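Local atomic coordinates of activating signal cointegrator 1 complex subunit 3 (Homo sapiens, PDB entry 6YXQ), a protein that unwinds duplex DNA at the cost of ATP in alkylation repair and helps rescue stalled ribosomes, represented here by its N-terminal ASCC2-binding region. Residues Leu47-Lys52 against Gln155-Glu160; Asn71-Asp76 against Asn139-His144; Lys75-Ala80 against Ser96-Leu101; Met103-Lys108 against Ala133-Thr138. All blocks are in the same frame, centred on the assembly; numbering follows the deposited sequence.

Contact 1: Leu47-Lys52 against Gln155-Glu160; sequences LGLTWK and QMTEKE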
loop_
_atom_site.group_PDB
_atom_site.type_symbol
_atom_site.label_atom_id
_atom_site.label_comp_id
_atom_site.label_asym_id
_atom_site.label_seq_id
_atom_site.Cartn_x
_atom_site.Cartn_y
_atom_site.Cartn_z
ATOM N N LEU A 47 3.747 -26.122 9.583
ATOM C CA LEU A 47 2.812 -25.781 8.523
ATOM C C LEU A 47 1.448 -26.256 8.998
ATOM O O LEU A 47 1.287 -26.550 10.188
ATOM C CB LEU A 47 3.246 -26.400 7.187
ATOM C CG LEU A 47 2.547 -26.071 5.857
ATOM C CD1 LEU A 47 3.552 -25.626 4.813
ATOM C CD2 LEU A 47 1.776 -27.278 5.348
ATOM N N GLY A 48 0.472 -26.309 8.093
ATOM C CA GLY A 48 -0.875 -26.768 8.378
ATOM C C GLY A 48 -0.962 -27.866 9.414
ATOM O O GLY A 48 -1.586 -27.686 10.462
ATOM N N LEU A 49 -0.314 -28.996 9.166
ATOM C CA LEU A 49 -0.388 -30.122 10.084
ATOM C C LEU A 49 1.011 -30.579 10.455
ATOM O O LEU A 49 1.848 -30.810 9.579
ATOM C CB LEU A 49 -1.182 -31.277 9.474
ATOM C CG LEU A 49 -2.589 -30.933 8.985
ATOM C CD1 LEU A 49 -3.265 -32.195 8.521
ATOM C CD2 LEU A 49 -3.419 -30.230 10.065
ATOM N N THR A 50 1.251 -30.717 11.753
ATOM C CA THR A 50 2.525 -31.184 12.261
ATOM C C THR A 50 2.637 -32.700 12.120
ATOM O O THR A 50 1.667 -33.400 11.822
ATOM C CB THR A 50 2.690 -30.783 13.721
ATOM O OG1 THR A 50 3.805 -31.483 14.281
ATOM C CG2 THR A 50 1.454 -31.155 14.492
ATOM N N TRP A 51 3.850 -33.201 12.360
ATOM C CA TRP A 51 4.142 -34.623 12.195
ATOM C C TRP A 51 3.304 -35.490 13.136
ATOM O O TRP A 51 2.789 -36.547 12.738
ATOM C CB TRP A 51 5.636 -34.847 12.431
ATOM C CG TRP A 51 6.102 -36.224 12.155
ATOM C CD1 TRP A 51 6.561 -37.135 13.063
ATOM C CD2 TRP A 51 6.166 -36.861 10.879
ATOM N NE1 TRP A 51 6.901 -38.305 12.430
ATOM C CE2 TRP A 51 6.671 -38.160 11.087
ATOM C CE3 TRP A 51 5.841 -36.461 9.580
ATOM C CZ2 TRP A 51 6.860 -39.059 10.044
ATOM C CZ3 TRP A 51 6.026 -37.352 8.548
ATOM C CH2 TRP A 51 6.532 -38.638 8.784
ATOM N N LYS A 52 3.173 -35.068 14.397
ATOM C CA LYS A 52 2.359 -35.814 15.356
ATOM C C LYS A 52 0.892 -35.845 14.932
ATOM O O LYS A 52 0.232 -36.886 15.024
ATOM C CB LYS A 52 2.512 -35.199 16.749
ATOM C CG LYS A 52 3.911 -35.343 17.340
ATOM C CD LYS A 52 4.004 -34.716 18.729
ATOM C CE LYS A 52 5.357 -34.980 19.391
ATOM N NZ LYS A 52 5.606 -36.436 19.647
ATOM N N GLN A 155 -9.981 -31.478 4.658
ATOM C CA GLN A 155 -10.764 -30.657 5.573
ATOM C C GLN A 155 -9.974 -30.327 6.826
ATOM O O GLN A 155 -10.088 -29.223 7.362
ATOM C CB GLN A 155 -12.060 -31.374 5.954
ATOM C CG GLN A 155 -13.237 -31.147 5.028
ATOM C CD GLN A 155 -14.512 -31.773 5.570
ATOM O OE1 GLN A 155 -14.595 -32.112 6.752
ATOM N NE2 GLN A 155 -15.504 -31.949 4.702
ATOM N N MET A 156 -9.179 -31.280 7.319
ATOM C CA MET A 156 -8.373 -31.031 8.508
ATOM C C MET A 156 -7.301 -29.983 8.249
ATOM O O MET A 156 -7.069 -29.109 9.093
ATOM C CB MET A 156 -7.739 -32.331 8.986
ATOM C CG MET A 156 -7.516 -32.373 10.468
ATOM S SD MET A 156 -6.977 -34.000 10.982
ATOM C CE MET A 156 -5.216 -33.846 10.814
ATOM N N THR A 157 -6.622 -30.069 7.099
ATOM C CA THR A 157 -5.658 -29.027 6.748
ATOM C C THR A 157 -6.346 -27.678 6.610
ATOM O O THR A 157 -5.836 -26.659 7.088
ATOM C CB THR A 157 -4.909 -29.356 5.448
ATOM O OG1 THR A 157 -5.707 -28.974 4.319
ATOM C CG2 THR A 157 -4.550 -30.818 5.351
ATOM N N GLU A 158 -7.509 -27.655 5.960
ATOM C CA GLU A 158 -8.211 -26.398 5.729
ATOM C C GLU A 158 -8.672 -25.782 7.040
ATOM O O GLU A 158 -8.567 -24.567 7.241
ATOM C CB GLU A 158 -9.398 -26.633 4.796
ATOM C CG GLU A 158 -9.843 -25.389 4.061
ATOM C CD GLU A 158 -8.722 -24.767 3.266
ATOM O OE1 GLU A 158 -8.016 -25.518 2.557
ATOM O OE2 GLU A 158 -8.539 -23.532 3.364
ATOM N N LYS A 159 -9.162 -26.619 7.952
ATOM C CA LYS A 159 -9.679 -26.140 9.224
ATOM C C LYS A 159 -8.580 -25.487 10.050
ATOM O O LYS A 159 -8.752 -24.376 10.568
ATOM C CB LYS A 159 -10.316 -27.298 9.990
ATOM C CG LYS A 159 -10.565 -26.972 11.452
ATOM C CD LYS A 159 -11.334 -28.061 12.187
ATOM C CE LYS A 159 -12.575 -27.508 12.854
ATOM N NZ LYS A 159 -12.279 -26.497 13.909
ATOM N N GLU A 160 -7.435 -26.158 10.187
ATOM C CA GLU A 160 -6.394 -25.595 11.035
ATOM C C GLU A 160 -5.841 -24.311 10.434
ATOM O O GLU A 160 -5.533 -23.362 11.165
ATOM C CB GLU A 160 -5.280 -26.616 11.277
ATOM C CG GLU A 160 -4.232 -26.132 12.277
ATOM C CD GLU A 160 -3.058 -25.471 11.590
ATOM O OE1 GLU A 160 -3.052 -25.458 10.341
ATOM O OE2 GLU A 160 -2.153 -24.963 12.287
#
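As modelled, the carboxylate of Glu160 lies with a face toward Gly48 O, a placement too tight to be relied on beside a poorly ordered glycine; its OE2 is held by a salt bridge to Arg164, just beyond the end of the helix. The firmer part of the contact is apolar and centred on Leu49. Leu49 CD1 meets Met156 CE at 3.4 Å and, with the two side chains at about a right angle, Thr157 CG2 at 3.7 Å. Met156 curls its terminal methyl over to Leu49 by a bend at chi3 (89°). The other branch, Leu49 CD2, lies 3.9 Å from Met156 O and 4.2 Å from Glu160 CB, so the isobutyl group rests against side chains and backbone of successive helical turns. Thr157 offers Leu49 its methyl while its OG1 is hydrogen-bonded to Val154 O. On the far side of the loop, Trp51 packs against Leu74, Leu78 and Ala98. Thr50 occupies the N-cap position of helix 51-61. The contact thus joins the loop leading into that helix to helix 147-163, the last helix of this all-helical region, required for interaction with ASCC2.

Contact 2: Asn71-Asp76 against Asn139-His144; sequences NEDLKD and NRIISH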
loop_
_atom_site.group_PDB
_atom_site.type_symbol
_atom_site.label_atom_id
_atom_site.label_comp_id
_atom_site.label_asym_id
_atom_site.label_seq_id
_atom_site.Cartn_x
_atom_site.Cartn_y
_atom_site.Cartn_z
ATOM N N ASN A 71 4.266 -47.392 8.347
ATOM C CA ASN A 71 5.345 -46.956 9.233
ATOM C C ASN A 71 6.699 -46.968 8.521
ATOM O O ASN A 71 7.522 -46.066 8.722
ATOM C CB ASN A 71 5.372 -47.821 10.491
ATOM C CG ASN A 71 4.177 -47.560 11.396
ATOM O OD1 ASN A 71 3.253 -46.829 11.028
ATOM N ND2 ASN A 71 4.190 -48.158 12.585
ATOM N N GLU A 72 6.942 -47.963 7.663
ATOM C CA GLU A 72 8.160 -47.940 6.859
ATOM C C GLU A 72 8.144 -46.773 5.878
ATOM O O GLU A 72 9.180 -46.132 5.644
ATOM C CB GLU A 72 8.331 -49.268 6.122
ATOM C CG GLU A 72 8.648 -50.449 7.033
ATOM C CD GLU A 72 9.614 -50.089 8.153
ATOM O OE1 GLU A 72 9.171 -49.990 9.320
ATOM O OE2 GLU A 72 10.817 -49.901 7.865
ATOM N N ASP A 73 6.977 -46.474 5.302
ATOM C CA ASP A 73 6.895 -45.302 4.426
ATOM C C ASP A 73 7.236 -44.019 5.182
ATOM O O ASP A 73 7.994 -43.171 4.689
ATOM C CB ASP A 73 5.506 -45.210 3.803
ATOM C CG ASP A 73 5.241 -46.329 2.816
ATOM O OD1 ASP A 73 6.182 -46.710 2.087
ATOM O OD2 ASP A 73 4.098 -46.833 2.779
ATOM N N LEU A 74 6.690 -43.866 6.391
ATOM C CA LEU A 74 6.984 -42.694 7.208
ATOM C C LEU A 74 8.451 -42.631 7.594
ATOM O O LEU A 74 9.003 -41.537 7.747
ATOM C CB LEU A 74 6.130 -42.698 8.471
ATOM C CG LEU A 74 4.619 -42.604 8.306
ATOM C CD1 LEU A 74 3.946 -43.170 9.551
ATOM C CD2 LEU A 74 4.184 -41.163 8.039
ATOM N N LYS A 75 9.095 -43.785 7.780
ATOM C CA LYS A 75 10.532 -43.776 8.045
ATOM C C LYS A 75 11.308 -43.309 6.820
ATOM O O LYS A 75 12.318 -42.606 6.948
ATOM C CB LYS A 75 10.994 -45.162 8.493
ATOM C CG LYS A 75 10.571 -45.511 9.917
ATOM C CD LYS A 75 10.960 -46.933 10.307
ATOM C CE LYS A 75 11.042 -47.082 11.824
ATOM N NZ LYS A 75 9.707 -46.956 12.485
ATOM N N ASP A 76 10.849 -43.690 5.624
ATOM C CA ASP A 76 11.453 -43.162 4.403
ATOM C C ASP A 76 11.351 -41.642 4.360
ATOM O O ASP A 76 12.318 -40.947 4.009
ATOM C CB ASP A 76 10.789 -43.776 3.170
ATOM C CG ASP A 76 11.076 -45.264 3.023
ATOM O OD1 ASP A 76 12.173 -45.715 3.422
ATOM O OD2 ASP A 76 10.198 -45.983 2.497
ATOM N N ASN A 139 3.103 -40.977 -1.630
ATOM C CA ASN A 139 2.090 -41.533 -2.519
ATOM C C ASN A 139 1.799 -42.987 -2.183
ATOM O O ASN A 139 0.658 -43.442 -2.331
ATOM C CB ASN A 139 2.523 -41.378 -3.972
ATOM C CG ASN A 139 2.158 -40.025 -4.529
ATOM O OD1 ASN A 139 1.046 -39.814 -5.011
ATOM N ND2 ASN A 139 3.086 -39.087 -4.440
ATOM N N ARG A 140 2.812 -43.725 -1.723
ATOM C CA ARG A 140 2.562 -45.056 -1.191
ATOM C C ARG A 140 1.557 -44.995 -0.054
ATOM O O ARG A 140 0.610 -45.787 -0.013
ATOM C CB ARG A 140 3.871 -45.697 -0.723
ATOM C CG ARG A 140 4.602 -46.500 -1.790
ATOM C CD ARG A 140 5.650 -47.422 -1.182
ATOM N NE ARG A 140 6.687 -46.675 -0.472
ATOM C CZ ARG A 140 7.759 -46.134 -1.048
ATOM N NH1 ARG A 140 7.951 -46.254 -2.356
ATOM N NH2 ARG A 140 8.640 -45.470 -0.312
ATOM N N ILE A 141 1.734 -44.041 0.867
ATOM C CA ILE A 141 0.812 -43.924 1.997
ATOM C C ILE A 141 -0.595 -43.578 1.514
ATOM O O ILE A 141 -1.580 -44.215 1.908
ATOM C CB ILE A 141 1.324 -42.884 3.007
ATOM C CG1 ILE A 141 2.471 -43.459 3.825
ATOM C CG2 ILE A 141 0.202 -42.440 3.934
ATOM C CD1 ILE A 141 2.982 -42.503 4.886
ATOM N N ILE A 142 -0.710 -42.562 0.655
ATOM C CA ILE A 142 -2.029 -42.100 0.223
ATOM C C ILE A 142 -2.745 -43.172 -0.590
ATOM O O ILE A 142 -3.983 -43.210 -0.634
ATOM C CB ILE A 142 -1.908 -40.781 -0.565
ATOM C CG1 ILE A 142 -1.278 -39.690 0.303
ATOM C CG2 ILE A 142 -3.266 -40.307 -1.032
ATOM C CD1 ILE A 142 -2.134 -39.281 1.472
ATOM N N SER A 143 -1.994 -44.071 -1.230
ATOM C CA SER A 143 -2.626 -45.157 -1.968
ATOM C C SER A 143 -3.475 -46.057 -1.079
ATOM O O SER A 143 -4.252 -46.861 -1.603
ATOM C CB SER A 143 -1.561 -45.981 -2.692
ATOM O OG SER A 143 -0.881 -46.844 -1.799
ATOM N N HIS A 144 -3.352 -45.940 0.245
ATOM C CA HIS A 144 -4.202 -46.665 1.177
ATOM C C HIS A 144 -5.399 -45.845 1.648
ATOM O O HIS A 144 -6.294 -46.396 2.298
ATOM C CB HIS A 144 -3.388 -47.123 2.394
ATOM C CG HIS A 144 -2.275 -48.068 2.059
ATOM N ND1 HIS A 144 -2.337 -49.416 2.336
ATOM C CD2 HIS A 144 -1.069 -47.861 1.478
ATOM C CE1 HIS A 144 -1.222 -50.000 1.937
ATOM N NE2 HIS A 144 -0.435 -49.077 1.414
#
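Asp73 and Ile141 form the close centre of this contact, sliding past each other in opposite directions with Asp73 CB 3.5 Å from Ile141 CG1. Beyond them, Ile141 CD1 comes to 3.6 Å from Leu74 CD2, the two side chains crossing at about a right angle. With CG1 anti to the carbonyl carbon (chi1 -76°), the extended arm of Ile141 is laid between Asp73 and Leu74. Leu58 touches both Leu74 and Ile141, while Phe102 adds to the cover on Ile141, so this half is a buried, mainly aliphatic junction between helix 64-85 and helix 128-142, to which Asp73 lends its CB. The other half is ionic and sits toward the solvent side, at exposed Arg140 and partly exposed Asp76. Arg140 NE donates to Asp73 OD1 over 2.6 Å in a nearly straight bond (165°). The acceptor lies in the guanidinium plane, yet NE stands above the plane of the carboxylate, and the two planes are 36° apart. The loose member is the weak, bent bond of Arg140 NH2 to Asp76 OD2 at 3.3 Å, with carboxylate and guanidinium almost perpendicular. An alanine at Asp73 would remove the carboxylate and would probably leave Arg140 with the weak bond to Asp76 as its remaining tie across this contact, its guanidinium freer to swing outward. One arginine therefore bridges two aspartates a helical turn apart, and its positive charge probably offsets the cost of keeping the carboxylate of Asp73 in a buried setting, next to aliphatic neighbours, while the looser arm to Asp76 is likely to contribute less.

Contact 3: Lys75-Ala80 against Ser96-Leu101; sequences KDILHA and SGAAFL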
loop_
_atom_site.group_PDB
_atom_site.type_symbol
_atom_site.label_atom_id
_atom_site.label_comp_id
_atom_site.label_asym_id
_atom_site.label_seq_id
_atom_site.Cartn_x
_atom_site.Cartn_y
_atom_site.Cartn_z
ATOM N N LYS A 75 9.095 -43.785 7.780
ATOM C CA LYS A 75 10.532 -43.776 8.045
ATOM C C LYS A 75 11.308 -43.309 6.820
ATOM O O LYS A 75 12.318 -42.606 6.948
ATOM C CB LYS A 75 10.994 -45.162 8.493
ATOM C CG LYS A 75 10.571 -45.511 9.917
ATOM C CD LYS A 75 10.960 -46.933 10.307
ATOM C CE LYS A 75 11.042 -47.082 11.824
ATOM N NZ LYS A 75 9.707 -46.956 12.485
ATOM N N ASP A 76 10.849 -43.690 5.624
ATOM C CA ASP A 76 11.453 -43.162 4.403
ATOM C C ASP A 76 11.351 -41.642 4.360
ATOM O O ASP A 76 12.318 -40.947 4.009
ATOM C CB ASP A 76 10.789 -43.776 3.170
ATOM C CG ASP A 76 11.076 -45.264 3.023
ATOM O OD1 ASP A 76 12.173 -45.715 3.422
ATOM O OD2 ASP A 76 10.198 -45.983 2.497
ATOM N N ILE A 77 10.182 -41.108 4.726
ATOM C CA ILE A 77 10.000 -39.655 4.737
ATOM C C ILE A 77 10.896 -39.002 5.789
ATOM O O ILE A 77 11.469 -37.928 5.561
ATOM C CB ILE A 77 8.521 -39.290 4.961
ATOM C CG1 ILE A 77 7.637 -39.913 3.885
ATOM C CG2 ILE A 77 8.347 -37.786 4.964
ATOM C CD1 ILE A 77 6.157 -39.677 4.110
ATOM N N LEU A 78 11.016 -39.627 6.964
ATOM C CA LEU A 78 11.887 -39.091 8.006
ATOM C C LEU A 78 13.336 -39.055 7.544
ATOM O O LEU A 78 14.061 -38.091 7.819
ATOM C CB LEU A 78 11.767 -39.926 9.277
ATOM C CG LEU A 78 10.496 -39.727 10.091
ATOM C CD1 LEU A 78 10.300 -40.888 11.049
ATOM C CD2 LEU A 78 10.555 -38.397 10.825
ATOM N N HIS A 79 13.777 -40.104 6.848
ATOM C CA HIS A 79 15.134 -40.121 6.314
ATOM C C HIS A 79 15.334 -39.008 5.286
ATOM O O HIS A 79 16.363 -38.310 5.300
ATOM C CB HIS A 79 15.422 -41.500 5.715
ATOM C CG HIS A 79 16.804 -41.650 5.163
ATOM N ND1 HIS A 79 17.923 -41.189 5.821
ATOM C CD2 HIS A 79 17.247 -42.217 4.018
ATOM C CE1 HIS A 79 18.997 -41.459 5.100
ATOM N NE2 HIS A 79 18.614 -42.081 4.001
ATOM N N ALA A 80 14.355 -38.818 4.394
ATOM C CA ALA A 80 14.457 -37.740 3.412
ATOM C C ALA A 80 14.549 -36.382 4.094
ATOM O O ALA A 80 15.336 -35.520 3.680
ATOM C CB ALA A 80 13.265 -37.773 2.455
ATOM N N SER A 96 9.483 -31.858 11.771
ATOM C CA SER A 96 8.654 -30.849 11.110
ATOM C C SER A 96 8.982 -30.741 9.628
ATOM O O SER A 96 8.094 -30.450 8.817
ATOM C CB SER A 96 8.798 -29.479 11.787
ATOM O OG SER A 96 10.119 -29.247 12.233
ATOM N N GLY A 97 10.238 -30.998 9.253
ATOM C CA GLY A 97 10.566 -31.091 7.841
ATOM C C GLY A 97 9.894 -32.271 7.166
ATOM O O GLY A 97 9.458 -32.176 6.019
ATOM N N ALA A 98 9.798 -33.402 7.870
ATOM C CA ALA A 98 9.080 -34.555 7.332
ATOM C C ALA A 98 7.597 -34.254 7.171
ATOM O O ALA A 98 6.976 -34.662 6.183
ATOM C CB ALA A 98 9.283 -35.774 8.230
ATOM N N ALA A 99 7.008 -33.551 8.141
ATOM C CA ALA A 99 5.612 -33.143 8.006
ATOM C C ALA A 99 5.434 -32.213 6.815
ATOM O O ALA A 99 4.469 -32.337 6.053
ATOM C CB ALA A 99 5.129 -32.470 9.288
ATOM N N PHE A 100 6.374 -31.284 6.636
ATOM C CA PHE A 100 6.343 -30.391 5.484
ATOM C C PHE A 100 6.457 -31.162 4.176
ATOM O O PHE A 100 5.775 -30.841 3.196
ATOM C CB PHE A 100 7.471 -29.369 5.602
ATOM C CG PHE A 100 7.551 -28.432 4.446
ATOM C CD1 PHE A 100 6.694 -27.352 4.358
ATOM C CD2 PHE A 100 8.480 -28.630 3.442
ATOM C CE1 PHE A 100 6.759 -26.486 3.288
ATOM C CE2 PHE A 100 8.552 -27.767 2.371
ATOM C CZ PHE A 100 7.690 -26.692 2.295
ATOM N N LEU A 101 7.319 -32.177 4.136
ATOM C CA LEU A 101 7.449 -32.996 2.935
ATOM C C LEU A 101 6.152 -33.734 2.638
ATOM O O LEU A 101 5.636 -33.676 1.514
ATOM C CB LEU A 101 8.604 -33.985 3.091
ATOM C CG LEU A 101 9.997 -33.370 2.996
ATOM C CD1 LEU A 101 11.047 -34.432 3.181
ATOM C CD2 LEU A 101 10.189 -32.651 1.668
#
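Ile77 faces Ala98 and Leu101 across two steeply crossed helices, and its branches divide the work. From CB, which points toward the opposite helix, the CG2 methyl makes the touches. Ile77 CG2 lies 3.6 Å from the backbone Ala98 O and 3.9 Å from Ala98 CB. On its other flank, Ile77 CG2 is 4.2 Å from Leu101 CB. CG2 stands anti to the backbone N because chi1 of -58° puts the longer branch beside that N. This longer branch leaves the pair and runs toward helix 128-142, where CG1 packs on Ala137 and CD1, the tip, on Thr138. Ile77 thus fills the seam where three helices meet. Ala98 also receives the next residue of the first helix: Leu78 starts out away from the contact, but Leu78 CD2 returns to within 3.9 Å of Ala98 CB, so a single methyl is touched by both Ile77 and Leu78. One turn on, Leu101 CD1 approaches Ala80 CB at 4.1 Å, and Ala134 of helix 128-142 touches both of these side chains. No hydrogen bond joins the segments; apolar carbons carry the contact. The small Ala80 and Ala98 probably help the helices approach, the segment axes passing 8.4 Å apart at 113°. This is a helix-loop-helix unit formed by the consecutive helices 64-85 and 91-105, crossed rather than folded back as an antiparallel hairpin, within the all-helical ASCC2-binding region.

Contact 4: Met103-Lys108 against Ala133-Thr138; sequences MTFHLK and AACNAT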
loop_
_atom_site.group_PDB
_atom_site.type_symbol
_atom_site.label_atom_id
_atom_site.label_comp_id
_atom_site.label_asym_id
_atom_site.label_seq_id
_atom_site.Cartn_x
_atom_site.Cartn_y
_atom_site.Cartn_z
ATOM N N MET A 103 3.108 -33.078 3.556
ATOM C CA MET A 103 2.072 -32.150 3.118
ATOM C C MET A 103 2.372 -31.578 1.740
ATOM O O MET A 103 1.448 -31.198 1.013
ATOM C CB MET A 103 1.914 -31.028 4.142
ATOM C CG MET A 103 1.421 -31.519 5.486
ATOM S SD MET A 103 -0.182 -32.326 5.352
ATOM C CE MET A 103 -1.089 -31.041 4.510
ATOM N N THR A 104 3.648 -31.512 1.361
ATOM C CA THR A 104 3.978 -31.028 0.031
ATOM C C THR A 104 3.508 -31.996 -1.045
ATOM O O THR A 104 3.057 -31.560 -2.110
ATOM C CB THR A 104 5.483 -30.778 -0.074
ATOM O OG1 THR A 104 5.843 -29.673 0.769
ATOM C CG2 THR A 104 5.879 -30.461 -1.511
ATOM N N PHE A 105 3.554 -33.302 -0.776
ATOM C CA PHE A 105 3.290 -34.311 -1.794
ATOM C C PHE A 105 2.014 -35.106 -1.549
ATOM O O PHE A 105 1.738 -36.046 -2.299
ATOM C CB PHE A 105 4.472 -35.277 -1.903
ATOM C CG PHE A 105 5.749 -34.639 -2.377
ATOM C CD1 PHE A 105 5.892 -34.231 -3.693
ATOM C CD2 PHE A 105 6.813 -34.461 -1.510
ATOM C CE1 PHE A 105 7.073 -33.646 -4.131
ATOM C CE2 PHE A 105 7.992 -33.879 -1.942
ATOM C CZ PHE A 105 8.122 -33.472 -3.253
ATOM N N HIS A 106 1.224 -34.763 -0.528
ATOM C CA HIS A 106 0.073 -35.606 -0.207
ATOM C C HIS A 106 -1.022 -35.534 -1.265
ATOM O O HIS A 106 -1.870 -36.433 -1.316
ATOM C CB HIS A 106 -0.482 -35.262 1.184
ATOM C CG HIS A 106 -1.412 -34.089 1.214
ATOM N ND1 HIS A 106 -0.974 -32.792 1.378
ATOM C CD2 HIS A 106 -2.763 -34.021 1.144
ATOM C CE1 HIS A 106 -2.012 -31.975 1.381
ATOM N NE2 HIS A 106 -3.110 -32.696 1.245
ATOM N N LEU A 107 -1.005 -34.512 -2.127
ATOM C CA LEU A 107 -1.973 -34.376 -3.213
ATOM C C LEU A 107 -1.318 -34.389 -4.589
ATOM O O LEU A 107 -1.993 -34.106 -5.587
ATOM C CB LEU A 107 -2.786 -33.090 -3.049
ATOM C CG LEU A 107 -3.773 -33.068 -1.889
ATOM C CD1 LEU A 107 -4.338 -31.671 -1.684
ATOM C CD2 LEU A 107 -4.873 -34.072 -2.136
ATOM N N LYS A 108 -0.024 -34.699 -4.669
ATOM C CA LYS A 108 0.719 -34.699 -5.921
ATOM C C LYS A 108 1.492 -36.004 -6.033
ATOM O O LYS A 108 2.062 -36.476 -5.047
ATOM C CB LYS A 108 1.672 -33.496 -5.989
ATOM C CG LYS A 108 0.974 -32.158 -5.775
ATOM C CD LYS A 108 1.960 -31.005 -5.687
ATOM C CE LYS A 108 1.466 -29.889 -4.774
ATOM N NZ LYS A 108 2.532 -29.374 -3.853
ATOM N N ALA A 133 12.337 -39.396 -3.074
ATOM C CA ALA A 133 12.087 -40.441 -2.085
ATOM C C ALA A 133 10.867 -40.113 -1.232
ATOM O O ALA A 133 9.996 -40.968 -1.007
ATOM C CB ALA A 133 13.319 -40.628 -1.206
ATOM N N ALA A 134 10.796 -38.868 -0.747
ATOM C CA ALA A 134 9.681 -38.438 0.091
ATOM C C ALA A 134 8.365 -38.451 -0.676
ATOM O O ALA A 134 7.329 -38.842 -0.129
ATOM C CB ALA A 134 9.958 -37.045 0.649
ATOM N N CYS A 135 8.383 -38.033 -1.945
ATOM C CA CYS A 135 7.164 -38.079 -2.744
ATOM C C CYS A 135 6.702 -39.517 -2.974
ATOM O O CYS A 135 5.502 -39.809 -2.897
ATOM C CB CYS A 135 7.383 -37.366 -4.072
ATOM S SG CYS A 135 5.983 -37.501 -5.176
ATOM N N ASN A 136 7.638 -40.430 -3.250
ATOM C CA ASN A 136 7.264 -41.829 -3.435
ATOM C C ASN A 136 6.650 -42.407 -2.166
ATOM O O ASN A 136 5.617 -43.086 -2.223
ATOM C CB ASN A 136 8.478 -42.654 -3.869
ATOM C CG ASN A 136 8.903 -42.363 -5.297
ATOM O OD1 ASN A 136 8.250 -41.598 -6.003
ATOM N ND2 ASN A 136 10.012 -42.961 -5.722
ATOM N N ALA A 137 7.265 -42.142 -1.012
ATOM C CA ALA A 137 6.718 -42.654 0.242
ATOM C C ALA A 137 5.337 -42.070 0.527
ATOM O O ALA A 137 4.421 -42.788 0.953
ATOM C CB ALA A 137 7.679 -42.354 1.387
ATOM N N THR A 138 5.165 -40.771 0.284
ATOM C CA THR A 138 3.875 -40.140 0.527
ATOM C C THR A 138 2.789 -40.732 -0.357
ATOM O O THR A 138 1.662 -40.960 0.100
ATOM C CB THR A 138 3.978 -38.640 0.293
ATOM O OG1 THR A 138 5.052 -38.116 1.082
ATOM C CG2 THR A 138 2.690 -37.974 0.689
#
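A type I beta turn from Phe105 to Lys108 lies at the C-terminal end of helix 91-105 and packs against helix 128-142, with Phe105 inserted at Cys135. The ring lies between two side chains: Thr104 CG2 sits over the centre of one face, and Cys135 CB covers the opposite face in a CH-pi contact, 3.6 Å from the centroid of the Phe105 ring and 15° off the normal. The sulfur, anti to the backbone N (chi1 175°), takes an oblique position with Cys135 SG 4.3 Å from the Phe105 centroid. Next to Phe105 CB, Thr138 turns its methyl to the turn's backbone, Thr138 CG2 being 3.6 Å from His106 CA and 3.7 Å from Phe105 O. Thr138 OG1 instead donates to Ala134 O over 2.7 Å, on the face of that carbonyl opposite to Thr138 N. His106 ND1 ties the turn back to the preceding helix by donating to Met103 O at 2.9 Å. A serine at Phe105 would probably open a gap between Thr104 and Cys135 and leave both without their aromatic partner. Helix 113-123 borders Phe105 through Glu115, helix 64-85 meets Thr138 through Ile77, and helix 147-163 reaches His106 through Leu153.

Contacts 2, 3 and 4 cluster with centres about 9 to 11 Å apart, while contact 1 lies about 15 Å from contacts 3 and 4 and 18 Å from contact 2. Helix 64-85 serves contacts 2 and 3, helix 91-105 contacts 3 and 4, and helix 128-142 contacts 2 and 4, so three helices are joined pairwise. Along the chain contact 3 closes before contact 4 opens, contact 2 spans contact 4, and contact 1 encloses all three. Leu47 touches Phe100, and Thr157 touches Met103, tying contact 1 to contacts 3 and 4. The contacts gather the part of the chain between residues 47 and 160 into one helical body within the ASCC2-binding region.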